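Caspase-3 (PDB 6WI4) probably cleaves proteins after aspartate residues, as a cysteine protease of the caspase family acting in coral apoptosis. Local coordinates at residues F125-C130 with Y149-V154; R192-V197 with Q214-V219; Y4-S9 with L226-E231; R11-I16 with D81-S86; I17-F22 with Y97-T102. One frame throughout, in Å; residues are numbered along the deposited sequence.

Contact 1 (F125-C130 with Y149-V154); sequences FFFQAC and YAYSTV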
# COMPACT_ATOMS: atom_id res chain seq x y z
N PHE A 125 -5.24 -2.58 0.98
CA PHE A 125 -4.58 -1.71 0.02
C PHE A 125 -3.45 -0.96 0.71
O PHE A 125 -3.65 -0.40 1.79
CB PHE A 125 -5.59 -0.72 -0.57
CG PHE A 125 -6.56 -1.37 -1.50
CD1 PHE A 125 -7.58 -2.16 -1.02
CD2 PHE A 125 -6.42 -1.21 -2.87
CE1 PHE A 125 -8.46 -2.78 -1.89
CE2 PHE A 125 -7.30 -1.83 -3.74
CZ PHE A 125 -8.32 -2.61 -3.24
N PHE A 126 -2.26 -0.99 0.10
CA PHE A 126 -1.09 -0.29 0.62
C PHE A 126 -0.63 0.73 -0.40
O PHE A 126 -0.45 0.40 -1.57
CB PHE A 126 0.06 -1.25 0.93
CG PHE A 126 -0.29 -2.34 1.90
CD1 PHE A 126 -0.87 -3.52 1.47
CD2 PHE A 126 0.01 -2.18 3.25
CE1 PHE A 126 -1.17 -4.53 2.37
CE2 PHE A 126 -0.31 -3.19 4.16
CZ PHE A 126 -0.89 -4.36 3.71
N PHE A 127 -0.40 1.97 0.04
CA PHE A 127 -0.02 3.05 -0.86
C PHE A 127 1.28 3.69 -0.38
O PHE A 127 1.34 4.18 0.75
CB PHE A 127 -1.09 4.13 -0.92
CG PHE A 127 -2.42 3.65 -1.38
CD1 PHE A 127 -2.70 3.53 -2.72
CD2 PHE A 127 -3.41 3.32 -0.47
CE1 PHE A 127 -3.94 3.07 -3.15
CE2 PHE A 127 -4.66 2.88 -0.90
CZ PHE A 127 -4.92 2.76 -2.24
N GLN A 128 2.28 3.73 -1.26
CA GLN A 128 3.44 4.61 -1.08
C GLN A 128 3.38 5.61 -2.23
O GLN A 128 3.68 5.27 -3.37
CB GLN A 128 4.75 3.83 -1.08
CG GLN A 128 5.99 4.73 -1.15
CD GLN A 128 6.05 5.77 -0.05
OE1 GLN A 128 5.78 5.47 1.12
NE2 GLN A 128 6.41 6.99 -0.41
N ALA A 129 2.96 6.84 -1.91
CA ALA A 129 2.72 7.90 -2.88
C ALA A 129 2.45 9.19 -2.13
O ALA A 129 1.97 9.17 -0.99
CB ALA A 129 1.54 7.58 -3.81
N CYS A 130 2.75 10.31 -2.77
CA CYS A 130 2.39 11.56 -2.14
C CYS A 130 0.88 11.72 -2.12
O CYS A 130 0.16 11.14 -2.95
CB CYS A 130 3.05 12.72 -2.88
SG CYS A 130 4.80 12.84 -2.57
N TYR A 149 -7.11 0.48 4.21
CA TYR A 149 -6.28 1.26 3.30
C TYR A 149 -5.13 1.83 4.12
O TYR A 149 -5.35 2.69 4.98
CB TYR A 149 -7.08 2.37 2.61
CG TYR A 149 -8.40 1.94 2.00
CD1 TYR A 149 -9.57 1.97 2.74
CD2 TYR A 149 -8.48 1.51 0.68
CE1 TYR A 149 -10.79 1.60 2.19
CE2 TYR A 149 -9.70 1.12 0.13
CZ TYR A 149 -10.84 1.18 0.89
OH TYR A 149 -12.07 0.81 0.35
N ALA A 150 -3.93 1.32 3.88
CA ALA A 150 -2.75 1.72 4.64
C ALA A 150 -1.98 2.74 3.81
O ALA A 150 -1.34 2.38 2.81
CB ALA A 150 -1.89 0.50 4.97
N TYR A 151 -2.05 4.00 4.21
CA TYR A 151 -1.45 5.11 3.48
C TYR A 151 -0.12 5.51 4.09
O TYR A 151 0.01 5.59 5.32
CB TYR A 151 -2.38 6.32 3.54
CG TYR A 151 -3.57 6.28 2.62
CD1 TYR A 151 -3.48 6.75 1.32
CD2 TYR A 151 -4.80 5.82 3.08
CE1 TYR A 151 -4.59 6.76 0.48
CE2 TYR A 151 -5.91 5.82 2.25
CZ TYR A 151 -5.79 6.29 0.95
OH TYR A 151 -6.88 6.30 0.11
N SER A 152 0.85 5.85 3.23
CA SER A 152 2.18 6.22 3.73
C SER A 152 2.19 7.55 4.47
O SER A 152 3.06 7.76 5.33
CB SER A 152 3.18 6.26 2.57
OG SER A 152 2.92 7.31 1.64
N THR A 153 1.28 8.47 4.17
CA THR A 153 1.32 9.82 4.74
C THR A 153 -0.10 10.25 5.09
O THR A 153 -0.99 9.42 5.29
CB THR A 153 2.10 10.77 3.81
OG1 THR A 153 2.36 12.00 4.51
CG2 THR A 153 1.36 11.07 2.50
N VAL A 154 -0.31 11.56 5.24
CA VAL A 154 -1.57 12.15 5.66
C VAL A 154 -2.13 12.95 4.49
O VAL A 154 -1.35 13.52 3.71
CB VAL A 154 -1.35 13.04 6.90
CG1 VAL A 154 -2.57 13.95 7.18
CG2 VAL A 154 -1.01 12.19 8.10
O HOH W 1 0.45 7.41 0.54

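Contact 2 (R192-V197 with Q214-V219); sequences RVNAMV and QVSSVV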
# COMPACT_ATOMS: atom_id res chain seq x y z
N ARG A 192 2.17 0.61 14.97
CA ARG A 192 3.61 0.61 15.21
C ARG A 192 4.37 1.16 14.01
O ARG A 192 5.42 1.79 14.17
CB ARG A 192 4.07 -0.80 15.55
CG ARG A 192 3.82 -1.11 17.03
CD ARG A 192 3.46 -2.54 17.29
NE ARG A 192 3.11 -2.71 18.70
CZ ARG A 192 1.89 -2.46 19.19
NH1 ARG A 192 0.92 -2.03 18.39
NH2 ARG A 192 1.65 -2.63 20.49
N VAL A 193 3.85 0.94 12.80
CA VAL A 193 4.48 1.53 11.62
C VAL A 193 4.44 3.05 11.71
O VAL A 193 5.43 3.74 11.45
CB VAL A 193 3.79 1.03 10.34
CG1 VAL A 193 4.26 1.84 9.12
CG2 VAL A 193 4.10 -0.45 10.13
N ASN A 194 3.28 3.59 12.09
CA ASN A 194 3.17 5.04 12.23
C ASN A 194 4.09 5.57 13.33
O ASN A 194 4.70 6.64 13.17
CB ASN A 194 1.74 5.44 12.52
CG ASN A 194 1.56 6.94 12.56
OD1 ASN A 194 2.34 7.70 11.97
ND2 ASN A 194 0.55 7.39 13.29
N ALA A 195 4.21 4.85 14.45
CA ALA A 195 5.13 5.28 15.50
C ALA A 195 6.55 5.40 14.95
O ALA A 195 7.27 6.34 15.30
CB ALA A 195 5.10 4.29 16.67
N MET A 196 6.94 4.47 14.08
CA MET A 196 8.27 4.49 13.49
C MET A 196 8.41 5.60 12.45
O MET A 196 9.39 6.36 12.46
CB MET A 196 8.57 3.12 12.89
CG MET A 196 9.97 2.91 12.38
SD MET A 196 10.22 1.16 11.97
CE MET A 196 9.77 0.36 13.50
N VAL A 197 7.44 5.72 11.54
CA VAL A 197 7.49 6.77 10.52
C VAL A 197 7.57 8.15 11.17
O VAL A 197 8.27 9.05 10.68
CB VAL A 197 6.29 6.66 9.57
CG1 VAL A 197 6.18 7.89 8.69
CG2 VAL A 197 6.41 5.40 8.70
N GLN A 214 6.94 13.08 8.86
CA GLN A 214 5.88 12.30 8.24
C GLN A 214 5.12 11.52 9.29
O GLN A 214 5.66 11.14 10.33
CB GLN A 214 6.46 11.34 7.19
CG GLN A 214 5.43 10.67 6.29
CD GLN A 214 6.09 9.99 5.12
OE1 GLN A 214 7.01 10.55 4.51
NE2 GLN A 214 5.65 8.78 4.80
N VAL A 215 3.83 11.29 9.00
CA VAL A 215 2.91 10.51 9.81
C VAL A 215 2.15 9.64 8.83
O VAL A 215 1.67 10.15 7.82
CB VAL A 215 1.93 11.43 10.58
CG1 VAL A 215 0.81 10.67 11.21
CG2 VAL A 215 2.68 12.26 11.62
N SER A 216 2.06 8.33 9.09
CA SER A 216 1.28 7.48 8.21
C SER A 216 -0.13 7.35 8.76
O SER A 216 -0.41 7.68 9.92
CB SER A 216 1.93 6.10 8.03
OG SER A 216 2.16 5.44 9.26
N SER A 217 -1.06 6.90 7.91
CA SER A 217 -2.46 6.87 8.32
C SER A 217 -3.11 5.60 7.79
O SER A 217 -2.79 5.13 6.70
CB SER A 217 -3.21 8.11 7.82
OG SER A 217 -3.17 8.23 6.41
N VAL A 218 -4.03 5.05 8.57
CA VAL A 218 -4.77 3.87 8.14
C VAL A 218 -6.25 4.21 8.13
O VAL A 218 -6.75 4.83 9.07
CB VAL A 218 -4.47 2.64 9.03
CG1 VAL A 218 -4.71 2.90 10.51
CG2 VAL A 218 -5.29 1.45 8.57
N VAL A 219 -6.93 3.83 7.05
CA VAL A 219 -8.38 3.97 6.94
C VAL A 219 -8.95 2.56 7.02
O VAL A 219 -8.71 1.74 6.13
CB VAL A 219 -8.80 4.65 5.63
CG1 VAL A 219 -10.33 4.78 5.58
CG2 VAL A 219 -8.15 6.04 5.48
O HOH W 2 8.46 11.90 11.06

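Contact 3 (Y4-S9 with L226-E231); sequences YKMNKS and LYFFPE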
# COMPACT_ATOMS: atom_id res chain seq x y z
N TYR A 4 -10.74 -12.63 11.38
CA TYR A 4 -10.94 -13.11 10.02
C TYR A 4 -10.34 -14.50 9.83
O TYR A 4 -9.28 -14.81 10.37
CB TYR A 4 -10.29 -12.17 9.00
CG TYR A 4 -11.02 -10.86 8.80
CD1 TYR A 4 -12.24 -10.82 8.14
CD2 TYR A 4 -10.46 -9.67 9.26
CE1 TYR A 4 -12.90 -9.62 7.95
CE2 TYR A 4 -11.12 -8.46 9.06
CZ TYR A 4 -12.33 -8.45 8.42
OH TYR A 4 -12.98 -7.24 8.23
N LYS A 5 -11.02 -15.33 9.04
CA LYS A 5 -10.46 -16.61 8.64
C LYS A 5 -9.22 -16.39 7.79
O LYS A 5 -9.25 -15.66 6.80
CB LYS A 5 -11.49 -17.42 7.87
N MET A 6 -8.11 -17.03 8.18
CA MET A 6 -6.85 -16.95 7.44
C MET A 6 -6.16 -18.30 7.62
O MET A 6 -5.29 -18.47 8.47
CB MET A 6 -5.97 -15.80 7.92
CG MET A 6 -6.51 -14.40 7.64
SD MET A 6 -6.40 -13.94 5.90
CE MET A 6 -4.68 -13.46 5.82
N ASN A 7 -6.56 -19.27 6.80
CA ASN A 7 -5.98 -20.61 6.93
C ASN A 7 -5.66 -21.31 5.61
O ASN A 7 -5.15 -22.43 5.66
CB ASN A 7 -6.90 -21.51 7.77
CG ASN A 7 -8.29 -21.68 7.17
OD1 ASN A 7 -8.48 -21.61 5.96
ND2 ASN A 7 -9.27 -21.93 8.03
N LYS A 8 -5.91 -20.71 4.46
CA LYS A 8 -5.59 -21.38 3.20
C LYS A 8 -4.08 -21.39 2.96
O LYS A 8 -3.38 -20.45 3.34
CB LYS A 8 -6.32 -20.71 2.03
CG LYS A 8 -7.84 -20.81 2.07
CD LYS A 8 -8.31 -22.25 2.25
CE LYS A 8 -9.81 -22.38 2.05
NZ LYS A 8 -10.22 -22.28 0.62
N SER A 9 -3.59 -22.46 2.33
CA SER A 9 -2.16 -22.59 2.07
C SER A 9 -1.63 -21.42 1.25
O SER A 9 -0.53 -20.92 1.50
CB SER A 9 -1.87 -23.91 1.34
OG SER A 9 -2.45 -25.00 2.02
N LEU A 226 -7.50 -8.68 11.98
CA LEU A 226 -6.82 -9.38 10.90
C LEU A 226 -5.48 -9.87 11.43
O LEU A 226 -4.53 -9.10 11.55
CB LEU A 226 -6.64 -8.48 9.68
CG LEU A 226 -6.37 -9.11 8.31
CD1 LEU A 226 -6.40 -8.04 7.23
CD2 LEU A 226 -5.06 -9.86 8.27
N TYR A 227 -5.43 -11.15 11.77
CA TYR A 227 -4.18 -11.83 12.09
C TYR A 227 -3.75 -12.65 10.88
O TYR A 227 -4.54 -13.43 10.34
CB TYR A 227 -4.36 -12.77 13.28
CG TYR A 227 -4.58 -12.10 14.62
CD1 TYR A 227 -3.50 -11.68 15.39
CD2 TYR A 227 -5.85 -11.92 15.12
CE1 TYR A 227 -3.69 -11.09 16.63
CE2 TYR A 227 -6.05 -11.34 16.36
CZ TYR A 227 -4.97 -10.92 17.10
OH TYR A 227 -5.16 -10.33 18.33
N PHE A 228 -2.49 -12.47 10.46
CA PHE A 228 -2.00 -13.25 9.33
C PHE A 228 -1.76 -14.71 9.70
O PHE A 228 -1.77 -15.57 8.81
CB PHE A 228 -0.72 -12.60 8.77
CG PHE A 228 -0.99 -11.34 8.00
CD1 PHE A 228 -1.52 -11.40 6.73
CD2 PHE A 228 -0.77 -10.11 8.58
CE1 PHE A 228 -1.79 -10.24 6.02
CE2 PHE A 228 -1.04 -8.94 7.88
CZ PHE A 228 -1.55 -9.00 6.61
N PHE A 229 -1.59 -15.03 10.98
CA PHE A 229 -1.38 -16.40 11.44
C PHE A 229 -2.20 -16.61 12.70
O PHE A 229 -1.67 -16.68 13.81
CB PHE A 229 0.11 -16.66 11.68
CG PHE A 229 0.94 -16.48 10.44
CD1 PHE A 229 1.05 -17.51 9.52
CD2 PHE A 229 1.56 -15.27 10.17
CE1 PHE A 229 1.79 -17.35 8.36
CE2 PHE A 229 2.31 -15.10 9.00
CZ PHE A 229 2.42 -16.14 8.10
N PRO A 230 -3.52 -16.71 12.56
CA PRO A 230 -4.38 -16.75 13.74
C PRO A 230 -4.17 -17.98 14.60
O PRO A 230 -4.58 -17.98 15.76
CB PRO A 230 -5.80 -16.70 13.16
CG PRO A 230 -5.67 -17.09 11.73
CD PRO A 230 -4.28 -16.74 11.29
N GLU A 231 -3.51 -19.01 14.07
CA GLU A 231 -3.22 -20.20 14.86
C GLU A 231 -2.32 -19.90 16.05
O GLU A 231 -2.28 -20.69 17.00
CB GLU A 231 -2.59 -21.27 13.97
CG GLU A 231 -1.24 -20.88 13.39
CD GLU A 231 -1.34 -20.31 11.99
OE1 GLU A 231 -0.42 -20.58 11.18
OE2 GLU A 231 -2.34 -19.60 11.70
O HOH W 3 -7.28 -13.07 10.79
O HOH W 4 -3.99 -20.37 9.95

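Contact 4 (R11-I16 with D81-S86); sequences RGIAVI and DAFIFS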
# COMPACT_ATOMS: atom_id res chain seq x y z
N ARG A 11 -3.00 -17.75 0.75
CA ARG A 11 -4.03 -16.91 1.36
C ARG A 11 -4.81 -16.11 0.33
O ARG A 11 -5.98 -15.77 0.56
CB ARG A 11 -3.39 -15.95 2.37
CG ARG A 11 -2.67 -16.60 3.52
CD ARG A 11 -3.65 -17.11 4.58
NE ARG A 11 -2.95 -17.21 5.86
CZ ARG A 11 -2.50 -18.35 6.39
NH1 ARG A 11 -1.85 -18.32 7.55
NH2 ARG A 11 -2.71 -19.51 5.78
N GLY A 12 -4.18 -15.78 -0.78
CA GLY A 12 -4.79 -14.91 -1.76
C GLY A 12 -3.72 -14.36 -2.67
O GLY A 12 -2.55 -14.72 -2.57
N ILE A 13 -4.14 -13.47 -3.55
CA ILE A 13 -3.24 -12.80 -4.47
C ILE A 13 -2.80 -11.49 -3.85
O ILE A 13 -3.59 -10.80 -3.19
CB ILE A 13 -3.92 -12.57 -5.83
CG1 ILE A 13 -4.33 -13.91 -6.45
CG2 ILE A 13 -3.01 -11.78 -6.78
CD1 ILE A 13 -5.33 -13.77 -7.57
N ALA A 14 -1.53 -11.14 -4.05
CA ALA A 14 -0.99 -9.85 -3.62
C ALA A 14 -0.36 -9.18 -4.83
O ALA A 14 0.62 -9.68 -5.37
CB ALA A 14 0.04 -10.02 -2.50
N VAL A 15 -0.93 -8.07 -5.24
CA VAL A 15 -0.43 -7.30 -6.38
C VAL A 15 0.53 -6.22 -5.89
O VAL A 15 0.25 -5.51 -4.92
CB VAL A 15 -1.60 -6.66 -7.15
CG1 VAL A 15 -1.08 -5.73 -8.24
CG2 VAL A 15 -2.52 -7.73 -7.72
N ILE A 16 1.65 -6.06 -6.59
CA ILE A 16 2.57 -4.93 -6.41
C ILE A 16 2.74 -4.24 -7.74
O ILE A 16 3.22 -4.85 -8.70
CB ILE A 16 3.94 -5.37 -5.88
CG1 ILE A 16 3.80 -6.11 -4.55
CG2 ILE A 16 4.87 -4.17 -5.75
CD1 ILE A 16 5.09 -6.81 -4.15
N ASP A 81 -8.60 -16.48 1.12
CA ASP A 81 -9.12 -15.85 2.33
C ASP A 81 -9.02 -14.33 2.32
O ASP A 81 -9.68 -13.68 3.14
CB ASP A 81 -8.36 -16.35 3.57
CG ASP A 81 -8.67 -17.80 3.91
OD1 ASP A 81 -9.81 -18.25 3.65
OD2 ASP A 81 -7.77 -18.47 4.44
N ALA A 82 -8.22 -13.76 1.43
CA ALA A 82 -7.88 -12.34 1.52
C ALA A 82 -7.34 -11.88 0.18
O ALA A 82 -7.04 -12.69 -0.70
CB ALA A 82 -6.86 -12.09 2.64
N PHE A 83 -7.19 -10.56 0.03
CA PHE A 83 -6.63 -9.96 -1.18
C PHE A 83 -5.77 -8.77 -0.79
O PHE A 83 -6.16 -8.00 0.09
CB PHE A 83 -7.73 -9.51 -2.16
CG PHE A 83 -7.21 -8.76 -3.36
CD1 PHE A 83 -6.50 -9.42 -4.35
CD2 PHE A 83 -7.45 -7.40 -3.51
CE1 PHE A 83 -6.02 -8.73 -5.46
CE2 PHE A 83 -6.98 -6.70 -4.61
CZ PHE A 83 -6.26 -7.38 -5.59
N ILE A 84 -4.63 -8.61 -1.45
CA ILE A 84 -3.72 -7.48 -1.22
C ILE A 84 -3.47 -6.76 -2.53
O ILE A 84 -3.18 -7.40 -3.54
CB ILE A 84 -2.38 -7.96 -0.61
CG1 ILE A 84 -2.59 -8.41 0.83
CG2 ILE A 84 -1.31 -6.86 -0.73
CD1 ILE A 84 -1.34 -8.99 1.47
N PHE A 85 -3.56 -5.43 -2.50
CA PHE A 85 -3.16 -4.57 -3.61
C PHE A 85 -2.21 -3.50 -3.08
O PHE A 85 -2.52 -2.84 -2.10
CB PHE A 85 -4.38 -3.92 -4.27
CG PHE A 85 -4.05 -2.98 -5.39
CD1 PHE A 85 -3.72 -1.65 -5.13
CD2 PHE A 85 -4.10 -3.42 -6.70
CE1 PHE A 85 -3.41 -0.79 -6.16
CE2 PHE A 85 -3.79 -2.55 -7.74
CZ PHE A 85 -3.46 -1.24 -7.46
N SER A 86 -1.08 -3.32 -3.75
CA SER A 86 -0.14 -2.29 -3.30
C SER A 86 0.40 -1.55 -4.51
O SER A 86 0.58 -2.12 -5.59
CB SER A 86 1.02 -2.90 -2.48
OG SER A 86 1.81 -3.79 -3.27
O HOH W 5 -6.97 -12.88 -3.49

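Contact 5 (I17-F22 with Y97-T102); sequences INNKDF and YGTDGT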
# COMPACT_ATOMS: atom_id res chain seq x y z
N ILE A 17 2.38 -2.96 -7.80
CA ILE A 17 2.62 -2.12 -8.97
C ILE A 17 3.70 -1.12 -8.59
O ILE A 17 3.53 -0.34 -7.65
CB ILE A 17 1.34 -1.44 -9.45
CG1 ILE A 17 0.35 -2.51 -9.95
CG2 ILE A 17 1.67 -0.45 -10.56
CD1 ILE A 17 -1.05 -1.99 -10.18
N ASN A 18 4.82 -1.17 -9.30
CA ASN A 18 6.03 -0.43 -8.95
C ASN A 18 6.33 0.55 -10.08
O ASN A 18 6.87 0.16 -11.12
CB ASN A 18 7.19 -1.41 -8.75
CG ASN A 18 8.48 -0.72 -8.45
OD1 ASN A 18 8.58 0.04 -7.48
ND2 ASN A 18 9.50 -0.96 -9.28
N ASN A 19 5.99 1.83 -9.90
CA ASN A 19 6.20 2.83 -10.94
C ASN A 19 7.43 3.67 -10.61
O ASN A 19 7.44 4.45 -9.65
CB ASN A 19 4.94 3.68 -11.12
CG ASN A 19 3.89 2.97 -11.96
OD1 ASN A 19 4.14 1.87 -12.48
ND2 ASN A 19 2.71 3.57 -12.08
N LYS A 20 8.48 3.51 -11.42
CA LYS A 20 9.74 4.21 -11.21
C LYS A 20 9.96 5.34 -12.19
O LYS A 20 10.37 6.43 -11.78
CB LYS A 20 10.92 3.23 -11.30
CG LYS A 20 12.26 3.87 -10.98
CD LYS A 20 13.40 2.85 -11.07
N ASP A 21 9.66 5.12 -13.47
CA ASP A 21 9.94 6.07 -14.54
C ASP A 21 8.64 6.53 -15.16
O ASP A 21 7.78 5.71 -15.49
CB ASP A 21 10.82 5.43 -15.61
CG ASP A 21 12.08 4.83 -15.05
OD1 ASP A 21 12.98 5.60 -14.66
OD2 ASP A 21 12.18 3.58 -14.98
N PHE A 22 8.51 7.84 -15.35
CA PHE A 22 7.26 8.44 -15.78
C PHE A 22 7.43 9.11 -17.14
O PHE A 22 8.51 9.61 -17.46
CB PHE A 22 6.76 9.43 -14.71
CG PHE A 22 6.39 8.74 -13.43
CD1 PHE A 22 7.37 8.34 -12.54
CD2 PHE A 22 5.06 8.43 -13.17
CE1 PHE A 22 7.04 7.66 -11.39
CE2 PHE A 22 4.72 7.76 -12.01
CZ PHE A 22 5.71 7.37 -11.12
N TYR A 97 -0.49 8.14 -9.70
CA TYR A 97 -0.01 8.27 -11.07
C TYR A 97 0.22 6.91 -11.71
O TYR A 97 0.94 6.07 -11.17
CB TYR A 97 1.30 9.07 -11.12
CG TYR A 97 1.14 10.57 -11.15
CD1 TYR A 97 0.89 11.28 -9.99
CD2 TYR A 97 1.28 11.28 -12.33
CE1 TYR A 97 0.76 12.65 -10.01
CE2 TYR A 97 1.16 12.65 -12.36
CZ TYR A 97 0.90 13.33 -11.20
OH TYR A 97 0.77 14.70 -11.21
N GLY A 98 -0.39 6.70 -12.88
CA GLY A 98 0.20 5.80 -13.85
C GLY A 98 1.40 6.48 -14.48
O GLY A 98 1.69 7.65 -14.24
N THR A 99 2.13 5.74 -15.33
CA THR A 99 3.27 6.38 -15.98
C THR A 99 2.85 7.54 -16.87
O THR A 99 3.67 8.42 -17.14
CB THR A 99 4.06 5.38 -16.81
OG1 THR A 99 3.18 4.70 -17.70
CG2 THR A 99 4.75 4.37 -15.90
N ASP A 100 1.59 7.57 -17.29
CA ASP A 100 1.13 8.57 -18.24
C ASP A 100 0.25 9.66 -17.64
O ASP A 100 -0.08 10.62 -18.35
CB ASP A 100 0.35 7.90 -19.39
CG ASP A 100 -0.87 7.15 -18.91
OD1 ASP A 100 -0.80 6.53 -17.83
OD2 ASP A 100 -1.92 7.18 -19.60
N GLY A 101 -0.13 9.57 -16.37
CA GLY A 101 -1.00 10.57 -15.79
C GLY A 101 -1.71 10.04 -14.55
O GLY A 101 -1.43 8.95 -14.07
N THR A 102 -2.66 10.84 -14.08
CA THR A 102 -3.31 10.60 -12.80
C THR A 102 -4.61 9.83 -12.96
O THR A 102 -5.30 9.91 -13.98
CB THR A 102 -3.60 11.92 -12.07
OG1 THR A 102 -4.46 12.73 -12.88
CG2 THR A 102 -2.32 12.67 -11.79

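Contact 1 (F125-C130 with Y149-V154)
Phe125–Gln128 and Tyr149–Tyr151 are neighbouring parallel strands, their axes 4.7 Å apart and 15° off parallel, with Phe126 in register with Ala150. Both polar backbone atoms of Ala150 bond the Phe125–Gln128 strand: its N donates to Phe125 O at 2.7 Å, and its carbonyl O takes the N-H of Phe127 at 3.0 Å. A weaker bond from Ser152 N to Phe127 O follows as the second strand gives way to loop. On one face of the sheet the aromatic side chains lie side by side in pairs, Phe125 with Tyr149 and Phe127 with Tyr151. Phe127 and Tyr151 form an offset stack with centroids 4.8 Å apart and planes at 20°; Phe127 CD2 sits 3.7 Å above the Tyr151 ring, toward its rim. The Phe125 and Tyr149 rings meet obliquely, under helix 105-110. On the other face, the Ala150 methyl touches Phe126 CD2 at 3.7 Å, beneath helix 168-180. Beyond the pairing, a water joins Ser152 OG to Ala129 O, and Ser152 OG also bonds Ser159. Gln128 OE1 lies 3.1 Å from Ser152 CB, while its NE2 bonds Ser159 and an acidic side chain of the bound peptide, on which Cys130 packs too. Gln128-Ala129-Cys130, where the first strand runs out into loop, match the QACXG motif of caspases, here beside the bound peptide, as expected of the caspase active site.

Contact 2 (R192-V197 with Q214-V219)
The Asn194 amide has the backbone of Ser216 across one of its faces: Ser216 O stands 3.4 Å from Asn194 CG, and Ser216 N donates to OD1 at 3.0 Å. That donor comes from well above the carbonyl plane, 57° out of it, and the bond is bent to 142° at the hydrogen. Beyond the outer end of the amide, Val215 CG1 comes within 3.4 Å of Asn194 OD1. With CG anti to the backbone N (chi1 -175°), the amide extends from the helix over the chain of Ser216, whose OG tucks in 3.3 Å from Asn194 CB. One turn on, Val197 CG1 lies against Gln214 CG at 3.7 Å. The Gln214 amide is held elsewhere, by Ser152 O and Trp160 N. A water accepts from Gln214 N and donates to Val197 O. Helix 186-197 thus meets the chain leading into strand 217-220, the single direct hydrogen bond being bent and off the lone pairs of OD1, so the join probably relies largely on packing and the water.

Contact 3 (Y4-S9 with L226-E231)
Met6 packs along Leu226–Pro230. Its CB meets the rim of the proline ring, 3.9 Å from Pro230 CD, and CG passes Tyr227 O at 3.5 Å. The chain then folds twice, at chi2 (-73°) and chi3 (-80°), and this curl carries the sulfur and methyl inward. CE ends 3.9 Å from Phe228 CD1, with the two side chains running alongside each other, and 4.4 Å from Leu226 CD2. That same leucine methyl covers the centre of a Phe228 ring face, so Met6, Leu226 and Phe228 close into one apolar cluster, backed by Ile186 of helix 186-197 and Met124 of strand 123-128. Nearer the N-terminus, Tyr4 presents the edge of its ring to Leu226, Tyr4 CD2 lying 4.0 Å from Leu226 CA; its hydroxyl is held by Asp146 and the N of Arg223. Two waters do the polar work across the contact. One donates to Tyr4 O and Tyr227 O, the other to Met6 O and the Glu231 carboxylate. This is a meeting of two irregular loops, an apolar cluster with water bridges at its margin, which brings the segments near the two chain termini together beside the caspase core.

Contact 4 (R11-I16 with D81-S86)
Two parallel strands pair here inside the central sheet, between strands 53-58 and 123-128; segments 13-16 and 83-86 run within 3° of each other. Ile13 O accepts from Ile84 N at 3.0 Å, and Ile84 O receives Val15 N at 2.9 Å. Val15 O is held twice, by Ser86 N and Ser86 OG, each at 2.8 Å. The hydroxyl lies in the carbonyl plane on a lone pair, whereas the N-H is tilted 28° from that plane; chi1 of 64° turns OG back toward the neighbouring strand. Ser86 OG also touches Ile16 CG1 at 3.3 Å. Between Gly12-Ile13 and Ala82, where the backbones stand farther apart, a water links Ile13 N to Ala82 O. Earlier still, Arg11 O takes the N-H of Asp81. Side chains pack on both faces. Ala14 CB rests 3.7 Å from Ile84 CB on the side of helix 36-49, where Ser86 meets Leu43 and Phe47. On the side of helix 62-73, Val15 CG1 meets Phe85 CD2 at 4.1 Å, and Val15, Ile13 and Phe83 all reach Met72. This buried parallel pair, with helices 36-49 and 62-73 covering its two faces, belongs to the three-layer alpha/beta sandwich of the caspase fold.

Contact 5 (I17-F22 with Y97-T102)
Thr99, Phe22 and Asn19 carry most of this contact between the chain leaving strand 13-18 and the turn joining strands 95-98 and 101-104. Thr99 has the largest buried surface: its methyl CG2 reaches the Asp21 carbonyl O at 3.3 Å, while its main chain runs beside Phe22. The Phe22 ring leans toward Gly98 and Tyr97, with CG anti to its own carbonyl carbon (chi1 -66°). Its edge meets Gly98 O, which lies near the ring plane, 3.6 Å from Phe22 CD2. Next along the ring, CE2 touches Tyr97 CB at 3.8 Å, the two side chains crossing at about a right angle. Asn19 supplies the direct hydrogen bond: ND2 donates to Tyr97 O at 3.2 Å. The acceptor lies only 3° out of the amide plane, though the bond is somewhat bent, at 144°. Both groups have other partners, since Asn19 OD1 takes the N-H of Gln60 and Tyr97 O also accepts from Thr89 OG1; the amide is therefore fixed at both ends. The contact sits beyond the end of the central sheet, where strand 13-18, between 53-58 and 83-88, runs out beside the small antiparallel sheet and Asp100 OD1 bonds the N of Arg62 at helix 62-73.

How the contacts relate
Contacts 1, 2, 4 and 5 all reach the six-stranded central sheet. Contact 4 pairs strands 13-18 and 83-88; contact 1 joins the next strands across, 123-128 and 147-151, centres 16 Å apart. Contact 2, 9 Å from contact 1, adds strand 217-220, outermost within this chain, and helix 186-197. Contact 5 takes in the end of strand 13-18 and reaches the small antiparallel sheet. Along the chain, contacts 4 and 5 alternate and close before contact 1 opens, and contact 1 before contact 2; contact 3 encloses them all. Contact 3 touches contact 4 through Asn7 and Lys8 at Asp81, so one continuous sheet leads from beside the termini to the bound-peptide site at contact 1.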